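Local coordinates for protein methylocystis parvus OBBP MbnE (Methylocystis parvus OBBP, PDB 5ICQ) that probably binds the copper-chelating peptide methanobactin in the periplasm, as a family 5 extracellular solute-binding protein, at residues Arg65-Leu70 and Asp264-Arg269; Gly225-Ala230 and Gly256-Asp261; Arg307-Ser312 and Ile578-Asp583. All blocks are in the same frame, centred on the assembly; numbering follows the deposited sequence.

Contact 1: residues Arg65-Leu70 and Asp264-Arg269; sequences RLRVGL and DLQYFR. With SO4 (sulfate ion), chain B.
Leu70 and Tyr267 carry the apolar side of this contact. Leu70 CB sits over one face of the Tyr267 ring, 4.1 Å from its centroid, while Leu70 CD1 runs on along the ring to reach Tyr267 CZ at 3.6 Å. Both first torsions set CG beside the backbone N (chi1 -68° and -80°), which makes the two side chains run side by side in the same direction. On the same face of the sheet, which Val68 shares, Leu70 CD1 also meets Leu265 CD2. The Tyr267 hydroxyl is bonded to the backbone N of Gln89. Replacing Tyr267 by alanine would probably strip Leu70 of its aromatic cover and leave the Gln89 amide without this acceptor.

Backbone bonding is that of neighbouring parallel strands, 65-71 at the edge of a mixed four-stranded sheet and 262-268 inside it. Five hydrogen bonds alternate between them, from Asp264 N to Leu66 O through Phe268 N to Leu70 O (2.9 Å).

Polar side chains collect on the other face of the sheet, that of Asp264 and Gln266. Asp264 OD2 receives Gln266 NE2 at 3.1 Å, from above the carboxylate plane, and a water that links it to Arg65 NH1; Asp264 OD1 pairs with Arg237. Arg65 NH2 forms a salt bridge with Glu262, and NH1 and NH2 both donate to O4 of a sulfate, probably from the crystallisation liquor, which Arg237 also binds.

Contact 2: residues Gly225-Ala230 and Gly256-Asp261; sequences GPYVVA and GFYNFD
Pro226 CG rests on the Tyr258 ring almost exactly over its centre, 3.4 Å from the centroid and 9° off the ring normal. This is a close CH-pi contact, with Pro226 CB lying farther toward the CD2 side of the same ring. On the opposite face Phe257 CB, from the ring's own segment, lies toward the rim, so the ring is held between proline and phenylalanine carbons. Beside it, Tyr227 crosses Tyr258 obliquely and brings its CE2 to 3.8 Å from Tyr258 CB.

The polar bond comes from the end of Tyr227, whose hydroxyl donates to Phe260 O over 2.7 Å. The acceptor lies in the plane of the tyrosine ring, and the hydroxyl approaches it at a C=O...O angle of 135°. With CG beside the backbone N (chi1 -63°), the Tyr227 ring leaves strand 227-233 and extends to the loop that precedes strand 262-268.

Farther out, the loop is braced from within and from its surroundings. Asn259 ND2 bonds Gly256 O at 3.1 Å and also reaches Trp605 O, while Asn259 OD1 accepts from Lys62. Arg242 of strand 237-242 serves two points of the loop, bonding Tyr258 O and forming a salt bridge with Asp261. Leu240 of that strand touches Tyr227.

The contact therefore ties the edge strand of the four-stranded sheet to a loop without any strand pairing between the two segments: the single hydroxyl bond probably fixes where the Phe260 carbonyl sits, whereas the apolar CH-pi contact adds close packing without setting a direction.

Contact 3: residues Arg307-Ser312 and Ile578-Asp583; sequences RMARES and IAHSTD
Glu311 OE2 is gripped by two groups: His580 NE2, which donates to it at 2.9 Å, and Arg586, which forms a salt bridge with the same oxygen. The imidazole N-H arrives on the anti side of the carboxylate and out of its plane, and the ring and carboxylate planes stand 67° apart. The bond is rather bent, with an N-H...O angle of 141°. The other ring nitrogen, His580 ND1, donates to Ser581 O at 2.8 Å, so both nitrogens are engaged and the rotation of the ring is fixed. His580 CG lies between the backbone N and the carbonyl carbon (chi1 58°), a turn that carries the imidazole across toward strand 308-313, with Ala309 O above one face. The nearby arginine would be expected to favour a charged Glu311.

Under this pair, strands 308-313 and 576-581 run antiparallel. Ala309 and His580 form one hydrogen-bonded pair and Glu311 and Ile578 the next, each closed by two backbone bonds. On the other face, Arg310 CB packs against Ala579 CB at 4.0 Å, while the Arg310 guanidinium makes a cation-pi contact with Trp294. Where the pairing ends, Thr582 N still reaches Arg307 O at 2.9 Å, from above the carbonyl plane, and Thr582 CG2 touches Ala309 CB at 4.1 Å. Ser581 OG then accepts from Asp583 N, an ST turn that leads the chain out of the strand.

Strand 576-581 is the middle member of a three-stranded antiparallel sheet, bordered by 308-313 and, across from it, by 285-288. Phe278 of helix 271-279 packs on Met308 and Ala579, helix 301-304 lies against Arg307 and Met308, and Trp605 meets His580 edge-to-face.

Contacts 1 and 2 hold parts of the same mixed four-stranded sheet: contact 1 pairs the edge strand 65-71 with 262-268, whereas contact 2 ties the opposite edge strand to the loop leading into 262-268. They touch where Leu66 packs on Phe260. Contact 3 belongs to a separate antiparallel sheet, its centre about 16 Å from that of contact 1, yet helix 271-279 packs on both. Contact 2 is buried and relies on aromatic rings and one phenol bond. Contacts 1 and 3 are only partly buried and combine regular strand bonding with charged side chains, parallel in the first and antiparallel in the other.

Contact 1: residues Arg65-Leu70 and Asp264-Arg269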
loop_
_atom_site.group_PDB
_atom_site.type_symbol
_atom_site.label_atom_id
_atom_site.label_comp_id
_atom_site.label_asym_id
_atom_site.label_seq_id
_atom_site.Cartn_x
_atom_site.Cartn_y
_atom_site.Cartn_z
ATOM N N ARG A 65 3.173 -4.296 -29.241
ATOM C CA ARG A 65 2.844 -3.100 -28.481
ATOM C C ARG A 65 1.755 -3.422 -27.468
ATOM O O ARG A 65 0.697 -3.942 -27.837
ATOM C CB ARG A 65 2.375 -1.973 -29.403
ATOM C CG ARG A 65 1.795 -0.760 -28.662
ATOM C CD ARG A 65 1.404 0.389 -29.614
ATOM N NE ARG A 65 2.562 0.967 -30.294
ATOM C CZ ARG A 65 2.569 2.164 -30.875
ATOM N NH1 ARG A 65 1.477 2.917 -30.850
ATOM N NH2 ARG A 65 3.670 2.615 -31.476
ATOM N N LEU A 66 2.006 -3.111 -26.199
ATOM C CA LEU A 66 0.962 -3.193 -25.178
ATOM C C LEU A 66 0.261 -1.847 -25.074
ATOM O O LEU A 66 0.920 -0.811 -24.956
ATOM C CB LEU A 66 1.544 -3.573 -23.817
ATOM C CG LEU A 66 0.595 -3.561 -22.608
ATOM C CD1 LEU A 66 -0.463 -4.678 -22.717
ATOM C CD2 LEU A 66 1.397 -3.691 -21.311
ATOM N N ARG A 67 -1.071 -1.858 -25.112
ATOM C CA ARG A 67 -1.855 -0.644 -24.933
ATOM C C ARG A 67 -2.448 -0.672 -23.533
ATOM O O ARG A 67 -3.308 -1.513 -23.229
ATOM C CB ARG A 67 -2.949 -0.505 -25.991
ATOM C CG ARG A 67 -2.433 -0.182 -27.396
ATOM C CD ARG A 67 -2.147 -1.453 -28.172
ATOM N NE ARG A 67 -3.254 -2.393 -28.045
ATOM C CZ ARG A 67 -4.375 -2.339 -28.754
ATOM N NH1 ARG A 67 -4.543 -1.393 -29.671
ATOM N NH2 ARG A 67 -5.327 -3.241 -28.546
ATOM N N VAL A 68 -1.982 0.258 -22.702
ATOM C CA VAL A 68 -2.364 0.411 -21.304
ATOM C C VAL A 68 -3.241 1.648 -21.179
ATOM O O VAL A 68 -2.971 2.676 -21.814
ATOM C CB VAL A 68 -1.100 0.543 -20.425
ATOM C CG1 VAL A 68 -1.443 1.041 -19.037
ATOM C CG2 VAL A 68 -0.364 -0.785 -20.359
ATOM N N GLY A 69 -4.300 1.546 -20.382
ATOM C CA GLY A 69 -5.185 2.675 -20.156
ATOM C C GLY A 69 -5.292 3.037 -18.688
ATOM O O GLY A 69 -5.481 2.167 -17.830
ATOM N N LEU A 70 -5.189 4.324 -18.388
ATOM C CA LEU A 70 -5.188 4.816 -17.023
ATOM C C LEU A 70 -6.187 5.953 -16.884
ATOM O O LEU A 70 -6.384 6.731 -17.824
ATOM C CB LEU A 70 -3.791 5.319 -16.625
ATOM C CG LEU A 70 -2.713 4.245 -16.504
ATOM C CD1 LEU A 70 -1.328 4.873 -16.370
ATOM C CD2 LEU A 70 -3.027 3.331 -15.315
ATOM N N ASP A 264 2.314 1.635 -24.728
ATOM C CA ASP A 264 1.616 2.900 -24.947
ATOM C C ASP A 264 0.651 3.123 -23.791
ATOM O O ASP A 264 -0.359 2.415 -23.671
ATOM C CB ASP A 264 0.885 2.894 -26.287
ATOM C CG ASP A 264 0.245 4.244 -26.612
ATOM O OD1 ASP A 264 0.697 5.274 -26.063
ATOM O OD2 ASP A 264 -0.707 4.272 -27.418
ATOM N N LEU A 265 0.972 4.088 -22.931
ATOM C CA LEU A 265 0.154 4.408 -21.764
ATOM C C LEU A 265 -0.763 5.567 -22.134
ATOM O O LEU A 265 -0.300 6.699 -22.297
ATOM C CB LEU A 265 1.018 4.771 -20.556
ATOM C CG LEU A 265 1.929 3.652 -20.028
ATOM C CD1 LEU A 265 3.325 3.759 -20.625
ATOM C CD2 LEU A 265 1.996 3.656 -18.508
ATOM N N GLN A 266 -2.058 5.290 -22.250
ATOM C CA GLN A 266 -3.044 6.293 -22.640
ATOM C C GLN A 266 -3.898 6.681 -21.442
ATOM O O GLN A 266 -4.332 5.815 -20.675
ATOM C CB GLN A 266 -3.956 5.778 -23.751
ATOM C CG GLN A 266 -3.252 5.249 -24.977
ATOM C CD GLN A 266 -4.243 4.680 -25.975
ATOM O OE1 GLN A 266 -5.423 5.018 -25.940
ATOM N NE2 GLN A 266 -3.770 3.817 -26.866
ATOM N N TYR A 267 -4.157 7.979 -21.304
ATOM C CA TYR A 267 -4.902 8.517 -20.177
ATOM C C TYR A 267 -6.309 8.908 -20.615
ATOM O O TYR A 267 -6.504 9.435 -21.715
ATOM C CB TYR A 267 -4.167 9.715 -19.559
ATOM C CG TYR A 267 -3.040 9.271 -18.649
ATOM C CD1 TYR A 267 -1.838 8.798 -19.173
ATOM C CD2 TYR A 267 -3.188 9.295 -17.272
ATOM C CE1 TYR A 267 -0.817 8.375 -18.347
ATOM C CE2 TYR A 267 -2.166 8.872 -16.433
ATOM C CZ TYR A 267 -0.981 8.419 -16.985
ATOM O OH TYR A 267 0.033 8.001 -16.158
ATOM N N PHE A 268 -7.282 8.638 -19.744
ATOM C CA PHE A 268 -8.694 8.789 -20.066
ATOM C C PHE A 268 -9.391 9.619 -18.997
ATOM O O PHE A 268 -9.143 9.441 -17.801
ATOM C CB PHE A 268 -9.395 7.417 -20.197
ATOM C CG PHE A 268 -9.007 6.651 -21.438
ATOM C CD1 PHE A 268 -7.865 5.867 -21.456
ATOM C CD2 PHE A 268 -9.785 6.724 -22.588
ATOM C CE1 PHE A 268 -7.507 5.168 -22.603
ATOM C CE2 PHE A 268 -9.432 6.029 -23.738
ATOM C CZ PHE A 268 -8.287 5.252 -23.745
ATOM N N ARG A 269 -10.285 10.500 -19.459
ATOM C CA ARG A 269 -11.159 11.365 -18.666
ATOM C C ARG A 269 -11.663 10.714 -17.386
ATOM O O ARG A 269 -11.352 11.170 -16.281
ATOM C CB ARG A 269 -12.380 11.796 -19.497
ATOM C CG ARG A 269 -12.122 12.789 -20.632
ATOM C CD ARG A 269 -11.305 12.185 -21.769
ATOM N NE ARG A 269 -11.959 11.032 -22.385
ATOM C CZ ARG A 269 -11.373 10.228 -23.267
ATOM N NH1 ARG A 269 -10.116 10.445 -23.633
ATOM N NH2 ARG A 269 -12.042 9.208 -23.786
HETATM S S SO4 B . 2.413 6.042 -32.839
HETATM O O1 SO4 B . 3.640 6.829 -32.872
HETATM O O2 SO4 B . 1.281 6.872 -32.442
HETATM O O3 SO4 B . 2.138 5.481 -34.160
HETATM O O4 SO4 B . 2.589 4.964 -31.879
HETATM O O HOH W 1 -1.064 2.701 -29.583
#

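Contact 2: residues Gly225-Ala230 and Gly256-Asp261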
loop_
_atom_site.group_PDB
_atom_site.type_symbol
_atom_site.label_atom_id
_atom_site.label_comp_id
_atom_site.label_asym_id
_atom_site.label_seq_id
_atom_site.Cartn_x
_atom_site.Cartn_y
_atom_site.Cartn_z
ATOM N N GLY A 225 16.904 1.767 -17.615
ATOM C CA GLY A 225 16.049 0.602 -17.665
ATOM C C GLY A 225 15.806 0.087 -19.073
ATOM O O GLY A 225 16.354 0.580 -20.080
ATOM N N PRO A 226 14.972 -0.953 -19.153
ATOM C CA PRO A 226 14.739 -1.630 -20.439
ATOM C C PRO A 226 14.048 -0.790 -21.493
ATOM O O PRO A 226 14.115 -1.156 -22.672
ATOM C CB PRO A 226 13.861 -2.825 -20.047
ATOM C CG PRO A 226 13.207 -2.398 -18.752
ATOM C CD PRO A 226 14.303 -1.650 -18.040
ATOM N N TYR A 227 13.355 0.282 -21.123
ATOM C CA TYR A 227 12.631 1.113 -22.072
ATOM C C TYR A 227 13.116 2.549 -22.006
ATOM O O TYR A 227 13.517 3.039 -20.947
ATOM C CB TYR A 227 11.112 1.114 -21.805
ATOM C CG TYR A 227 10.487 -0.242 -21.978
ATOM C CD1 TYR A 227 10.065 -0.683 -23.232
ATOM C CD2 TYR A 227 10.348 -1.102 -20.893
ATOM C CE1 TYR A 227 9.496 -1.957 -23.391
ATOM C CE2 TYR A 227 9.790 -2.367 -21.044
ATOM C CZ TYR A 227 9.364 -2.781 -22.290
ATOM O OH TYR A 227 8.829 -4.044 -22.429
ATOM N N VAL A 228 13.043 3.226 -23.145
ATOM C CA VAL A 228 13.249 4.667 -23.200
ATOM C C VAL A 228 11.922 5.339 -23.519
ATOM O O VAL A 228 10.990 4.727 -24.061
ATOM C CB VAL A 228 14.316 5.065 -24.239
ATOM C CG1 VAL A 228 15.604 4.304 -23.989
ATOM C CG2 VAL A 228 13.801 4.818 -25.658
ATOM N N VAL A 229 11.837 6.620 -23.170
ATOM C CA VAL A 229 10.648 7.413 -23.465
ATOM C C VAL A 229 10.746 7.878 -24.914
ATOM O O VAL A 229 11.626 8.668 -25.266
ATOM C CB VAL A 229 10.504 8.597 -22.507
ATOM C CG1 VAL A 229 9.308 9.446 -22.911
ATOM C CG2 VAL A 229 10.336 8.099 -21.090
ATOM N N ALA A 230 9.856 7.364 -25.761
ATOM C CA ALA A 230 9.891 7.601 -27.196
ATOM C C ALA A 230 8.979 8.729 -27.642
ATOM O O ALA A 230 9.296 9.421 -28.615
ATOM C CB ALA A 230 9.507 6.326 -27.950
ATOM N N GLY A 256 12.935 -12.741 -18.280
ATOM C CA GLY A 256 11.518 -12.996 -18.384
ATOM C C GLY A 256 10.647 -11.766 -18.278
ATOM O O GLY A 256 9.439 -11.859 -18.527
ATOM N N PHE A 257 11.213 -10.621 -17.910
ATOM C CA PHE A 257 10.459 -9.381 -17.801
ATOM C C PHE A 257 10.711 -8.525 -19.034
ATOM O O PHE A 257 11.700 -8.708 -19.744
ATOM C CB PHE A 257 10.864 -8.606 -16.539
ATOM C CG PHE A 257 10.491 -9.292 -15.255
ATOM C CD1 PHE A 257 9.155 -9.430 -14.888
ATOM C CD2 PHE A 257 11.471 -9.797 -14.408
ATOM C CE1 PHE A 257 8.810 -10.051 -13.695
ATOM C CE2 PHE A 257 11.131 -10.418 -13.206
ATOM C CZ PHE A 257 9.803 -10.547 -12.851
ATOM N N TYR A 258 9.799 -7.581 -19.276
ATOM C CA TYR A 258 9.942 -6.556 -20.312
ATOM C C TYR A 258 9.959 -7.180 -21.710
ATOM O O TYR A 258 10.940 -7.129 -22.451
ATOM C CB TYR A 258 11.199 -5.712 -20.082
ATOM C CG TYR A 258 11.426 -5.378 -18.642
ATOM C CD1 TYR A 258 10.510 -4.606 -17.932
ATOM C CD2 TYR A 258 12.568 -5.817 -17.993
ATOM C CE1 TYR A 258 10.739 -4.286 -16.606
ATOM C CE2 TYR A 258 12.800 -5.512 -16.679
ATOM C CZ TYR A 258 11.893 -4.752 -15.990
ATOM O OH TYR A 258 12.150 -4.456 -14.672
ATOM N N ASN A 259 8.817 -7.743 -22.058
ATOM C CA ASN A 259 8.702 -8.525 -23.280
ATOM C C ASN A 259 8.128 -7.748 -24.448
ATOM O O ASN A 259 8.515 -8.004 -25.599
ATOM C CB ASN A 259 7.858 -9.759 -22.985
ATOM C CG ASN A 259 8.448 -10.548 -21.845
ATOM O OD1 ASN A 259 9.626 -10.911 -21.901
ATOM N ND2 ASN A 259 7.684 -10.731 -20.768
ATOM N N PHE A 260 7.236 -6.799 -24.184
ATOM C CA PHE A 260 6.696 -5.973 -25.252
ATOM C C PHE A 260 7.785 -5.072 -25.814
ATOM O O PHE A 260 8.646 -4.579 -25.078
ATOM C CB PHE A 260 5.529 -5.131 -24.737
ATOM C CG PHE A 260 4.407 -5.950 -24.175
ATOM C CD1 PHE A 260 3.547 -6.623 -25.025
ATOM C CD2 PHE A 260 4.220 -6.057 -22.797
ATOM C CE1 PHE A 260 2.511 -7.393 -24.527
ATOM C CE2 PHE A 260 3.186 -6.828 -22.286
ATOM C CZ PHE A 260 2.329 -7.499 -23.157
ATOM N N ASP A 261 7.747 -4.861 -27.134
ATOM C CA ASP A 261 8.695 -3.936 -27.746
ATOM C C ASP A 261 8.314 -2.491 -27.464
ATOM O O ASP A 261 9.187 -1.617 -27.417
ATOM C CB ASP A 261 8.783 -4.181 -29.256
ATOM C CG ASP A 261 9.635 -5.408 -29.610
ATOM O OD1 ASP A 261 10.353 -5.930 -28.724
ATOM O OD2 ASP A 261 9.606 -5.838 -30.784
#

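Contact 3: residues Arg307-Ser312 and Ile578-Asp583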
loop_
_atom_site.group_PDB
_atom_site.type_symbol
_atom_site.label_atom_id
_atom_site.label_comp_id
_atom_site.label_asym_id
_atom_site.label_seq_id
_atom_site.Cartn_x
_atom_site.Cartn_y
_atom_site.Cartn_z
ATOM N N ARG A 307 -12.289 -13.176 -27.526
ATOM C CA ARG A 307 -11.282 -12.154 -27.806
ATOM C C ARG A 307 -10.771 -11.492 -26.529
ATOM O O ARG A 307 -9.648 -10.974 -26.503
ATOM C CB ARG A 307 -11.855 -11.096 -28.741
ATOM C CG ARG A 307 -11.971 -11.535 -30.213
ATOM C CD ARG A 307 -12.645 -10.445 -31.036
ATOM N NE ARG A 307 -14.083 -10.378 -30.765
ATOM C CZ ARG A 307 -14.845 -9.312 -31.000
ATOM N NH1 ARG A 307 -14.311 -8.209 -31.504
ATOM N NH2 ARG A 307 -16.144 -9.349 -30.723
ATOM N N MET A 308 -11.590 -11.458 -25.484
ATOM C CA MET A 308 -11.199 -10.913 -24.192
ATOM C C MET A 308 -11.703 -11.842 -23.099
ATOM O O MET A 308 -12.615 -12.642 -23.316
ATOM C CB MET A 308 -11.746 -9.494 -23.993
ATOM C CG MET A 308 -11.311 -8.524 -25.069
ATOM S SD MET A 308 -12.098 -6.924 -24.875
ATOM C CE MET A 308 -11.985 -6.277 -26.544
ATOM N N ALA A 309 -11.105 -11.727 -21.913
ATOM C CA ALA A 309 -11.463 -12.583 -20.792
ATOM C C ALA A 309 -11.388 -11.782 -19.501
ATOM O O ALA A 309 -10.627 -10.822 -19.397
ATOM C CB ALA A 309 -10.531 -13.805 -20.710
ATOM N N ARG A 310 -12.170 -12.179 -18.510
ATOM C CA ARG A 310 -12.038 -11.575 -17.194
ATOM C C ARG A 310 -11.746 -12.652 -16.159
ATOM O O ARG A 310 -12.079 -13.827 -16.348
ATOM C CB ARG A 310 -13.272 -10.775 -16.823
ATOM C CG ARG A 310 -14.530 -11.581 -16.657
ATOM C CD ARG A 310 -15.529 -10.722 -15.932
ATOM N NE ARG A 310 -16.838 -11.337 -15.815
ATOM C CZ ARG A 310 -17.781 -10.902 -14.984
ATOM N NH1 ARG A 310 -17.543 -9.862 -14.195
ATOM N NH2 ARG A 310 -18.959 -11.506 -14.948
ATOM N N GLU A 311 -11.079 -12.250 -15.079
ATOM C CA GLU A 311 -10.617 -13.188 -14.066
ATOM C C GLU A 311 -10.622 -12.508 -12.710
ATOM O O GLU A 311 -10.467 -11.285 -12.617
ATOM C CB GLU A 311 -9.178 -13.672 -14.311
ATOM C CG GLU A 311 -8.782 -13.997 -15.723
ATOM C CD GLU A 311 -7.359 -14.522 -15.773
ATOM O OE1 GLU A 311 -7.116 -15.612 -15.213
ATOM O OE2 GLU A 311 -6.482 -13.834 -16.336
ATOM N N SER A 312 -10.744 -13.317 -11.656
ATOM C CA SER A 312 -10.484 -12.874 -10.287
ATOM C C SER A 312 -9.228 -13.573 -9.793
ATOM O O SER A 312 -9.130 -14.798 -9.881
ATOM C CB SER A 312 -11.654 -13.193 -9.353
ATOM O OG SER A 312 -12.812 -12.464 -9.710
ATOM N N ILE A 578 -9.835 -8.430 -12.833
ATOM C CA ILE A 578 -9.141 -7.939 -14.018
ATOM C C ILE A 578 -9.841 -8.431 -15.280
ATOM O O ILE A 578 -10.622 -9.385 -15.264
ATOM C CB ILE A 578 -7.649 -8.348 -14.045
ATOM C CG1 ILE A 578 -7.508 -9.837 -14.354
ATOM C CG2 ILE A 578 -6.963 -8.012 -12.709
ATOM C CD1 ILE A 578 -6.046 -10.275 -14.622
ATOM N N ALA A 579 -9.552 -7.755 -16.389
ATOM C CA ALA A 579 -9.978 -8.210 -17.703
ATOM C C ALA A 579 -8.882 -7.866 -18.693
ATOM O O ALA A 579 -8.140 -6.902 -18.495
ATOM C CB ALA A 579 -11.307 -7.581 -18.142
ATOM N N HIS A 580 -8.780 -8.661 -19.758
ATOM C CA HIS A 580 -7.671 -8.464 -20.679
ATOM C C HIS A 580 -7.977 -9.104 -22.025
ATOM O O HIS A 580 -8.773 -10.043 -22.123
ATOM C CB HIS A 580 -6.376 -9.053 -20.108
ATOM C CG HIS A 580 -6.472 -10.511 -19.805
ATOM N ND1 HIS A 580 -6.243 -11.484 -20.754
ATOM C CD2 HIS A 580 -6.781 -11.167 -18.660
ATOM C CE1 HIS A 580 -6.407 -12.676 -20.209
ATOM N NE2 HIS A 580 -6.736 -12.513 -18.941
ATOM N N SER A 581 -7.331 -8.577 -23.062
ATOM C CA SER A 581 -7.317 -9.249 -24.355
ATOM C C SER A 581 -6.700 -10.636 -24.214
ATOM O O SER A 581 -5.770 -10.848 -23.432
ATOM C CB SER A 581 -6.517 -8.421 -25.368
ATOM O OG SER A 581 -6.238 -9.185 -26.528
ATOM N N THR A 582 -7.213 -11.596 -24.988
ATOM C CA THR A 582 -6.599 -12.920 -24.967
ATOM C C THR A 582 -5.351 -12.992 -25.827
ATOM O O THR A 582 -4.688 -14.036 -25.844
ATOM C CB THR A 582 -7.596 -13.995 -25.422
ATOM O OG1 THR A 582 -8.174 -13.607 -26.674
ATOM C CG2 THR A 582 -8.681 -14.143 -24.396
ATOM N N ASP A 583 -5.015 -11.909 -26.525
ATOM C CA ASP A 583 -3.780 -11.840 -27.287
ATOM C C ASP A 583 -2.561 -11.576 -26.415
ATOM O O ASP A 583 -1.434 -11.668 -26.913
ATOM C CB ASP A 583 -3.891 -10.755 -28.357
ATOM C CG ASP A 583 -4.963 -11.068 -29.385
ATOM O OD1 ASP A 583 -5.317 -12.260 -29.523
ATOM O OD2 ASP A 583 -5.450 -10.127 -30.048
#